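Putative drug/sodium antiporter (Escherichia coli, PDB 4Z3N) probably exports toxic compounds, among them the genotoxin colibactin, across the cell membrane by antiport, as a transporter of the MATE family. Local coordinates at residues G324-T329 and R459-N464; A21-G26 and L314-Q319; L37-G42 and M182-A187. All blocks are in the same frame, centred on the assembly; numbering follows the deposited sequence.

How the contacts relate
Contacts 1 and 3 pack a helix or a helix start against another helix, while contact 2 lays a loop on a helix; none has a hydrogen bond directly across its segments. Contacts 1 and 2 are mostly buried, though Leu461 of contact 1 faces solvent; contact 3 is partly buried. The first two share a corner of the fold and touch: Arg328 of contact 1 donates to the backbone oxygens of Met23 and Gly26 in contact 2, whose helix 286-322 runs on into the turn of contact 1. Contacts 2 and 3 both involve the start of the chain, the loop before helix 28-56 and then that helix itself. Polar groups and helix ends mark contacts 1 and 2, whereas contact 3, between helix 28-56 and the first turns of helix 181-204, is almost purely apolar.

Contact 1 (G324-T329 and R459-N464); sequences GNVTRT and RLLRWN. With CAC (cacodylate ion), chain I.
Val326 fits against three residues of helix 458-467, and this is the tight part of the contact. Its CG1, anti to the backbone N (chi1 177°), meets Leu460 CD2 at 3.5 Å, the two side chains lying alongside one another and pointing opposite ways. Its other methyl, CG2, lies 3.5 Å from Asn464 CG. A branched, compact valine suits this place because each methyl has its own neighbour. The amide of Asn464 reaches further: its OD1 approaches Gly324 CA at 3.4 Å, while its ND2 donates to the backbone oxygen of Trp321, which satisfies the buried polar end. Leu461, the exposed member, packs more loosely at the solvent side, its CD2 coming to 3.9 Å from Val326 CG2. On the outer side of the same helix the chemistry is ionic. Arg462 NH2 donates to O1 of a cacodylate ion at 2.7 Å, and Trp463 NE1 adds a weak bond to its O2; the ion probably came from the crystallisation liquor. Across the interface, Gly324 takes the positive phi of 89° that a residue without CB accommodates readily, and Asn325 OD1 accepts from Arg328 N at 3.1 Å. The result is a Schellman motif followed at once by an asparagine N-cap, the tight turn that ends helix 286-322 and starts helix 326-358, packed here against the short C-terminal helix.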
loop_
_atom_site.group_PDB
_atom_site.type_symbol
_atom_site.label_atom_id
_atom_site.label_comp_id
_atom_site.label_asym_id
_atom_site.label_seq_id
_atom_site.Cartn_x
_atom_site.Cartn_y
_atom_site.Cartn_z
ATOM N N GLY A 324 -9.904 -8.002 24.600
ATOM C CA GLY A 324 -10.366 -9.359 24.834
ATOM C C GLY A 324 -11.621 -9.791 24.082
ATOM O O GLY A 324 -12.076 -10.908 24.261
ATOM N N ASN A 325 -12.166 -8.946 23.206
ATOM C CA ASN A 325 -13.402 -9.314 22.532
ATOM C C ASN A 325 -13.119 -9.851 21.127
ATOM O O ASN A 325 -13.077 -9.087 20.161
ATOM C CB ASN A 325 -14.325 -8.081 22.476
ATOM C CG ASN A 325 -15.764 -8.405 22.061
ATOM O OD1 ASN A 325 -16.050 -9.419 21.395
ATOM N ND2 ASN A 325 -16.683 -7.506 22.433
ATOM N N VAL A 326 -13.072 -11.182 21.018
ATOM C CA VAL A 326 -12.671 -11.864 19.794
ATOM C C VAL A 326 -13.788 -11.921 18.765
ATOM O O VAL A 326 -13.552 -11.830 17.574
ATOM C CB VAL A 326 -12.220 -13.309 20.078
ATOM C CG1 VAL A 326 -11.880 -14.025 18.768
ATOM C CG2 VAL A 326 -11.072 -13.332 21.048
ATOM N N THR A 327 -15.002 -12.109 19.260
ATOM C CA THR A 327 -16.221 -12.154 18.468
ATOM C C THR A 327 -16.393 -10.870 17.659
ATOM O O THR A 327 -16.716 -10.897 16.457
ATOM C CB THR A 327 -17.444 -12.372 19.396
ATOM O OG1 THR A 327 -17.656 -13.774 19.564
ATOM C CG2 THR A 327 -18.692 -11.751 18.823
ATOM N N ARG A 328 -16.169 -9.747 18.337
ATOM C CA ARG A 328 -16.320 -8.450 17.728
ATOM C C ARG A 328 -15.256 -8.241 16.636
ATOM O O ARG A 328 -15.532 -7.586 15.625
ATOM C CB ARG A 328 -16.246 -7.364 18.799
ATOM C CG ARG A 328 -16.524 -5.965 18.271
ATOM C CD ARG A 328 -16.868 -4.966 19.368
ATOM N NE ARG A 328 -16.981 -3.607 18.834
ATOM C CZ ARG A 328 -18.083 -3.107 18.288
ATOM N NH1 ARG A 328 -19.169 -3.858 18.196
ATOM N NH2 ARG A 328 -18.096 -1.863 17.830
ATOM N N THR A 329 -14.059 -8.806 16.832
ATOM C CA THR A 329 -12.995 -8.671 15.836
ATOM C C THR A 329 -13.401 -9.457 14.585
ATOM O O THR A 329 -13.162 -9.015 13.460
ATOM C CB THR A 329 -11.582 -9.153 16.349
ATOM O OG1 THR A 329 -11.554 -10.578 16.505
ATOM C CG2 THR A 329 -11.210 -8.494 17.667
ATOM N N ARG A 459 -8.025 -22.432 18.740
ATOM C CA ARG A 459 -6.723 -21.772 18.628
ATOM C C ARG A 459 -6.829 -20.252 18.655
ATOM O O ARG A 459 -6.073 -19.570 19.367
ATOM C CB ARG A 459 -6.029 -22.204 17.346
ATOM C CG ARG A 459 -4.705 -21.543 17.109
ATOM C CD ARG A 459 -4.384 -21.594 15.660
ATOM N NE ARG A 459 -3.381 -22.601 15.343
ATOM C CZ ARG A 459 -2.966 -22.864 14.106
ATOM N NH1 ARG A 459 -3.479 -22.199 13.076
ATOM N NH2 ARG A 459 -2.048 -23.795 13.896
ATOM N N LEU A 460 -7.766 -19.719 17.877
ATOM C CA LEU A 460 -7.994 -18.275 17.866
ATOM C C LEU A 460 -8.336 -17.732 19.274
ATOM O O LEU A 460 -7.818 -16.699 19.682
ATOM C CB LEU A 460 -9.095 -17.921 16.868
ATOM C CG LEU A 460 -9.259 -16.416 16.831
ATOM C CD1 LEU A 460 -8.029 -15.743 16.200
ATOM C CD2 LEU A 460 -10.573 -16.009 16.176
ATOM N N LEU A 461 -9.191 -18.450 20.009
ATOM C CA LEU A 461 -9.498 -18.134 21.411
ATOM C C LEU A 461 -8.303 -18.353 22.360
ATOM O O LEU A 461 -8.032 -17.526 23.219
ATOM C CB LEU A 461 -10.692 -18.956 21.891
ATOM C CG LEU A 461 -12.043 -18.574 21.285
ATOM C CD1 LEU A 461 -13.122 -19.305 22.043
ATOM C CD2 LEU A 461 -12.292 -17.070 21.324
ATOM N N ARG A 462 -7.575 -19.449 22.203
ATOM C CA ARG A 462 -6.325 -19.572 22.941
ATOM C C ARG A 462 -5.352 -18.407 22.684
ATOM O O ARG A 462 -4.715 -17.924 23.621
ATOM C CB ARG A 462 -5.618 -20.881 22.621
ATOM C CG ARG A 462 -4.617 -21.222 23.689
ATOM C CD ARG A 462 -3.354 -21.817 23.156
ATOM N NE ARG A 462 -3.568 -22.711 22.028
ATOM C CZ ARG A 462 -2.722 -22.790 21.007
ATOM N NH1 ARG A 462 -1.645 -22.020 21.006
ATOM N NH2 ARG A 462 -2.954 -23.618 19.994
ATOM N N TRP A 463 -5.232 -17.968 21.427
ATOM C CA TRP A 463 -4.305 -16.879 21.075
ATOM C C TRP A 463 -4.585 -15.589 21.849
ATOM O O TRP A 463 -3.661 -14.898 22.287
ATOM C CB TRP A 463 -4.365 -16.577 19.574
ATOM C CG TRP A 463 -3.576 -17.481 18.706
ATOM C CD1 TRP A 463 -2.704 -18.444 19.105
ATOM C CD2 TRP A 463 -3.589 -17.513 17.282
ATOM N NE1 TRP A 463 -2.168 -19.078 18.015
ATOM C CE2 TRP A 463 -2.693 -18.521 16.879
ATOM C CE3 TRP A 463 -4.261 -16.780 16.304
ATOM C CZ2 TRP A 463 -2.452 -18.817 15.529
ATOM C CZ3 TRP A 463 -4.017 -17.074 14.965
ATOM C CH2 TRP A 463 -3.124 -18.082 14.593
ATOM N N ASN A 464 -5.871 -15.278 21.998
ATOM C CA ASN A 464 -6.328 -14.141 22.786
ATOM C C ASN A 464 -6.132 -14.299 24.314
ATOM O O ASN A 464 -5.845 -13.322 25.015
ATOM C CB ASN A 464 -7.791 -13.872 22.480
ATOM C CG ASN A 464 -8.208 -12.476 22.872
ATOM O OD1 ASN A 464 -9.000 -12.292 23.795
ATOM N ND2 ASN A 464 -7.646 -11.476 22.196
HETATM AS AS CAC I . 0.453 -22.115 18.216
HETATM O O1 CAC I . -0.972 -22.932 18.348
HETATM O O2 CAC I . 0.366 -21.090 16.786
HETATM C C1 CAC I . 0.794 -21.017 19.774
HETATM C C2 CAC I . 1.906 -23.366 18.003
#

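Contact 2 (A21-G26 and L314-Q319); sequences AGMFDG and LTVVGQ
Met23 holds CG anti to its own backbone nitrogen (chi1 -180°), and further bends at chi2 and chi3 fold its thioether onto helix 286-322, although its CB starts out across that helix rather than at it. Gln319 answers with a chain extended beyond CG, and the two side chains cross at about a right angle. Met23 CG thus lies 3.4 Å from Gln319 OE1, while SD rests 3.8 Å from Val316 CA and 4.0 Å from Val316 CG2. A flexible, unbranched methionine can bend to lie over Val316 and across Gln319. In this all-helical MATE fold the irregular chain leading into helix 28-56 is thereby laid over helix 286-322, which probably spans the membrane, so parts far separated in sequence are joined. Phe24 meets the same glutamine by its edge: the backbone oxygen, Gln319 O, lies in the plane of the ring, 3.7 Å from CE1, a position where aromatic C-H groups suit a carbonyl oxygen. Ring and side-chain amide planes differ by 18°. The phenyl is backed on one face by Met23 CG, over its centre at 3.7 Å above the plane. The buried amide of Gln319 gains its polar partner from another helix end, NE2 donating to Gly177 O, and Thr315 OG1 similarly bonds to Gln176 O.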
loop_
_atom_site.group_PDB
_atom_site.type_symbol
_atom_site.label_atom_id
_atom_site.label_comp_id
_atom_site.label_asym_id
_atom_site.label_seq_id
_atom_site.Cartn_x
_atom_site.Cartn_y
_atom_site.Cartn_z
ATOM N N ALA A 21 -14.846 6.889 20.045
ATOM C CA ALA A 21 -16.224 6.453 20.290
ATOM C C ALA A 21 -16.762 5.370 19.351
ATOM O O ALA A 21 -16.571 5.430 18.133
ATOM C CB ALA A 21 -17.143 7.661 20.230
ATOM N N GLY A 22 -17.450 4.391 19.943
ATOM C CA GLY A 22 -18.131 3.330 19.211
ATOM C C GLY A 22 -17.258 2.103 19.001
ATOM O O GLY A 22 -17.679 1.111 18.387
ATOM N N MET A 23 -16.032 2.179 19.514
ATOM C CA MET A 23 -15.021 1.157 19.284
ATOM C C MET A 23 -15.419 -0.208 19.842
ATOM O O MET A 23 -15.399 -1.221 19.133
ATOM C CB MET A 23 -13.687 1.594 19.902
ATOM C CG MET A 23 -12.545 0.594 19.719
ATOM S SD MET A 23 -12.117 0.214 17.989
ATOM C CE MET A 23 -11.440 1.785 17.451
ATOM N N PHE A 24 -15.712 -0.242 21.135
ATOM C CA PHE A 24 -16.052 -1.488 21.801
ATOM C C PHE A 24 -17.530 -1.866 21.721
ATOM O O PHE A 24 -17.851 -3.053 21.620
ATOM C CB PHE A 24 -15.538 -1.413 23.238
ATOM C CG PHE A 24 -14.089 -0.998 23.302
ATOM C CD1 PHE A 24 -13.090 -1.868 22.863
ATOM C CD2 PHE A 24 -13.732 0.284 23.697
ATOM C CE1 PHE A 24 -11.757 -1.490 22.867
ATOM C CE2 PHE A 24 -12.396 0.683 23.704
ATOM C CZ PHE A 24 -11.405 -0.209 23.287
ATOM N N ASP A 25 -18.438 -0.902 21.845
ATOM C CA ASP A 25 -19.866 -1.254 21.795
ATOM C C ASP A 25 -20.667 -0.862 20.547
ATOM O O ASP A 25 -21.791 -1.320 20.379
ATOM C CB ASP A 25 -20.586 -0.688 23.038
ATOM C CG ASP A 25 -20.513 0.842 23.134
ATOM O OD1 ASP A 25 -19.845 1.487 22.289
ATOM O OD2 ASP A 25 -21.132 1.401 24.064
ATOM N N GLY A 26 -20.108 -0.073 19.649
ATOM C CA GLY A 26 -20.935 0.527 18.607
ATOM C C GLY A 26 -21.286 -0.259 17.344
ATOM O O GLY A 26 -20.991 -1.450 17.212
ATOM N N LEU A 314 -7.558 -2.528 10.962
ATOM C CA LEU A 314 -6.394 -2.817 11.797
ATOM C C LEU A 314 -6.590 -2.254 13.229
ATOM O O LEU A 314 -6.430 -2.950 14.238
ATOM C CB LEU A 314 -5.118 -2.240 11.152
ATOM C CG LEU A 314 -3.833 -2.616 11.896
ATOM C CD1 LEU A 314 -3.140 -3.735 11.190
ATOM C CD2 LEU A 314 -2.915 -1.431 12.054
ATOM N N THR A 315 -6.967 -0.987 13.293
ATOM C CA THR A 315 -7.300 -0.346 14.550
ATOM C C THR A 315 -8.440 -1.011 15.327
ATOM O O THR A 315 -8.352 -1.166 16.554
ATOM C CB THR A 315 -7.673 1.078 14.299
ATOM O OG1 THR A 315 -6.749 1.614 13.342
ATOM C CG2 THR A 315 -7.618 1.859 15.597
ATOM N N VAL A 316 -9.503 -1.386 14.617
ATOM C CA VAL A 316 -10.665 -1.978 15.259
ATOM C C VAL A 316 -10.369 -3.414 15.714
ATOM O O VAL A 316 -10.741 -3.811 16.826
ATOM C CB VAL A 316 -11.894 -1.958 14.328
ATOM C CG1 VAL A 316 -13.019 -2.781 14.929
ATOM C CG2 VAL A 316 -12.340 -0.525 14.077
ATOM N N VAL A 317 -9.683 -4.183 14.869
ATOM C CA VAL A 317 -9.294 -5.533 15.249
ATOM C C VAL A 317 -8.252 -5.469 16.349
ATOM O O VAL A 317 -8.375 -6.153 17.363
ATOM C CB VAL A 317 -8.725 -6.341 14.068
ATOM C CG1 VAL A 317 -8.172 -7.697 14.558
ATOM C CG2 VAL A 317 -9.795 -6.525 12.978
ATOM N N GLY A 318 -7.232 -4.634 16.158
ATOM C CA GLY A 318 -6.160 -4.529 17.134
ATOM C C GLY A 318 -6.636 -4.140 18.535
ATOM O O GLY A 318 -6.207 -4.733 19.536
ATOM N N GLN A 319 -7.515 -3.139 18.605
ATOM C CA GLN A 319 -8.020 -2.618 19.872
ATOM C C GLN A 319 -9.040 -3.534 20.544
ATOM O O GLN A 319 -8.997 -3.739 21.759
ATOM C CB GLN A 319 -8.620 -1.225 19.671
ATOM C CG GLN A 319 -7.554 -0.119 19.609
ATOM C CD GLN A 319 -8.112 1.240 19.926
ATOM O OE1 GLN A 319 -9.270 1.359 20.304
ATOM N NE2 GLN A 319 -7.296 2.277 19.784
#

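Contact 3 (L37-G42 and M182-A187); sequences LPMFVG and MVIMKA
Helices 28-56 and 181-204 run nearly side by side in the same direction here, their local axes 8.3 Å apart at closest and crossing at 18°, with Gly42 and Met185 bringing their CA atoms to 4.9 Å. The lack of a side chain on Gly42 goes with this close approach of the backbones. Met185 carries much of the contact. Its CG stands anti to the backbone N (chi1 -174°), which brings the chain against the first helix: CG comes to 3.4 Å from Pro38 O and 3.7 Å from Val41 CG1, and SD passes across Val41, 3.8 Å from the same CG1 methyl. Pro38 O has its helical hydrogen bond from Gly42 N, and the Met185 methylene merely packs on it. Pro38, whose nitrogen has no bond to the turn before and marks a kink, turns its ring to the partner helix; Pro38 CB meets Met185 CB at 4.0 Å, and Pro38 CG lies 4.0 Å from Met182 SD. On the inner flank Met39 begins away from the partner, but bends at chi2 and chi3 swing its CE round to 3.9 Å from Ile184 CD1. Met172, Phe175 and Gln176 of helix 162-177 also pack on that isoleucine, while Phe40, on another side of helix 28-56, lies against helix 286-322. Apart from the carbonyl oxygen of Pro38, the meeting surfaces are apolar, made of methyls, methylenes, sulfurs and the proline ring; with no directional bond across, the contact rests on close fit and dispersion.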
loop_
_atom_site.group_PDB
_atom_site.type_symbol
_atom_site.label_atom_id
_atom_site.label_comp_id
_atom_site.label_asym_id
_atom_site.label_seq_id
_atom_site.Cartn_x
_atom_site.Cartn_y
_atom_site.Cartn_z
ATOM N N LEU A 37 -13.063 6.806 5.939
ATOM C CA LEU A 37 -13.313 7.898 4.987
ATOM C C LEU A 37 -12.223 8.972 5.011
ATOM O O LEU A 37 -11.758 9.392 3.952
ATOM C CB LEU A 37 -14.676 8.542 5.223
ATOM C CG LEU A 37 -15.897 7.850 4.597
ATOM C CD1 LEU A 37 -17.090 8.785 4.630
ATOM C CD2 LEU A 37 -15.633 7.358 3.170
ATOM N N PRO A 38 -11.821 9.426 6.213
ATOM C CA PRO A 38 -10.687 10.356 6.329
ATOM C C PRO A 38 -9.432 9.795 5.692
ATOM O O PRO A 38 -8.654 10.537 5.099
ATOM C CB PRO A 38 -10.491 10.492 7.840
ATOM C CG PRO A 38 -11.824 10.172 8.422
ATOM C CD PRO A 38 -12.454 9.162 7.514
ATOM N N MET A 39 -9.250 8.485 5.840
ATOM C CA MET A 39 -8.087 7.773 5.310
ATOM C C MET A 39 -8.108 7.770 3.792
ATOM O O MET A 39 -7.074 7.899 3.142
ATOM C CB MET A 39 -8.035 6.330 5.831
ATOM C CG MET A 39 -6.769 5.593 5.430
ATOM S SD MET A 39 -5.233 6.434 5.914
ATOM C CE MET A 39 -5.217 6.155 7.682
ATOM N N PHE A 40 -9.301 7.618 3.235
ATOM C CA PHE A 40 -9.462 7.681 1.804
ATOM C C PHE A 40 -9.193 9.099 1.268
ATOM O O PHE A 40 -8.621 9.253 0.188
ATOM C CB PHE A 40 -10.860 7.200 1.405
ATOM C CG PHE A 40 -11.065 7.111 -0.076
ATOM C CD1 PHE A 40 -10.471 6.098 -0.816
ATOM C CD2 PHE A 40 -11.845 8.048 -0.740
ATOM C CE1 PHE A 40 -10.661 6.015 -2.209
ATOM C CE2 PHE A 40 -12.033 7.980 -2.135
ATOM C CZ PHE A 40 -11.445 6.960 -2.862
ATOM N N VAL A 41 -9.588 10.131 2.008
ATOM C CA VAL A 41 -9.340 11.497 1.546
ATOM C C VAL A 41 -7.838 11.715 1.503
ATOM O O VAL A 41 -7.302 12.288 0.551
ATOM C CB VAL A 41 -10.005 12.576 2.444
ATOM C CG1 VAL A 41 -9.451 13.955 2.115
ATOM C CG2 VAL A 41 -11.523 12.561 2.278
ATOM N N GLY A 42 -7.164 11.226 2.541
ATOM C CA GLY A 42 -5.715 11.291 2.620
ATOM C C GLY A 42 -5.067 10.638 1.416
ATOM O O GLY A 42 -4.039 11.099 0.919
ATOM N N MET A 182 -8.220 11.875 11.606
ATOM C CA MET A 182 -8.460 13.239 11.184
ATOM C C MET A 182 -7.135 13.981 11.173
ATOM O O MET A 182 -6.897 14.853 10.341
ATOM C CB MET A 182 -9.469 13.915 12.110
ATOM C CG MET A 182 -10.862 13.331 11.999
ATOM S SD MET A 182 -11.572 13.624 10.372
ATOM C CE MET A 182 -11.324 15.404 10.251
ATOM N N VAL A 183 -6.259 13.607 12.095
ATOM C CA VAL A 183 -4.932 14.193 12.147
ATOM C C VAL A 183 -4.147 13.757 10.918
ATOM O O VAL A 183 -3.375 14.533 10.356
ATOM C CB VAL A 183 -4.204 13.790 13.429
ATOM C CG1 VAL A 183 -2.784 14.339 13.435
ATOM C CG2 VAL A 183 -4.999 14.286 14.631
ATOM N N ILE A 184 -4.376 12.518 10.494
ATOM C CA ILE A 184 -3.758 11.989 9.291
ATOM C C ILE A 184 -4.361 12.664 8.058
ATOM O O ILE A 184 -3.640 13.003 7.117
ATOM C CB ILE A 184 -3.929 10.463 9.191
ATOM C CG1 ILE A 184 -3.131 9.767 10.298
ATOM C CG2 ILE A 184 -3.496 9.966 7.832
ATOM C CD1 ILE A 184 -3.252 8.260 10.298
ATOM N N MET A 185 -5.672 12.896 8.073
ATOM C CA MET A 185 -6.319 13.498 6.913
ATOM C C MET A 185 -5.932 14.962 6.770
ATOM O O MET A 185 -5.771 15.448 5.651
ATOM C CB MET A 185 -7.844 13.384 6.976
ATOM C CG MET A 185 -8.511 13.895 5.686
ATOM S SD MET A 185 -10.266 14.336 5.817
ATOM C CE MET A 185 -10.205 15.537 7.142
ATOM N N LYS A 186 -5.798 15.654 7.907
ATOM C CA LYS A 186 -5.414 17.067 7.926
ATOM C C LYS A 186 -3.938 17.237 7.573
ATOM O O LYS A 186 -3.589 18.117 6.787
ATOM C CB LYS A 186 -5.714 17.693 9.284
ATOM C CG LYS A 186 -7.199 17.956 9.520
ATOM C CD LYS A 186 -7.454 18.444 10.943
ATOM C CE LYS A 186 -8.861 18.091 11.431
ATOM N NZ LYS A 186 -8.985 18.264 12.916
ATOM N N ALA A 187 -3.082 16.386 8.128
ATOM C CA ALA A 187 -1.682 16.352 7.714
ATOM C C ALA A 187 -1.580 16.179 6.207
ATOM O O ALA A 187 -0.818 16.879 5.537
ATOM C CB ALA A 187 -0.936 15.240 8.418
#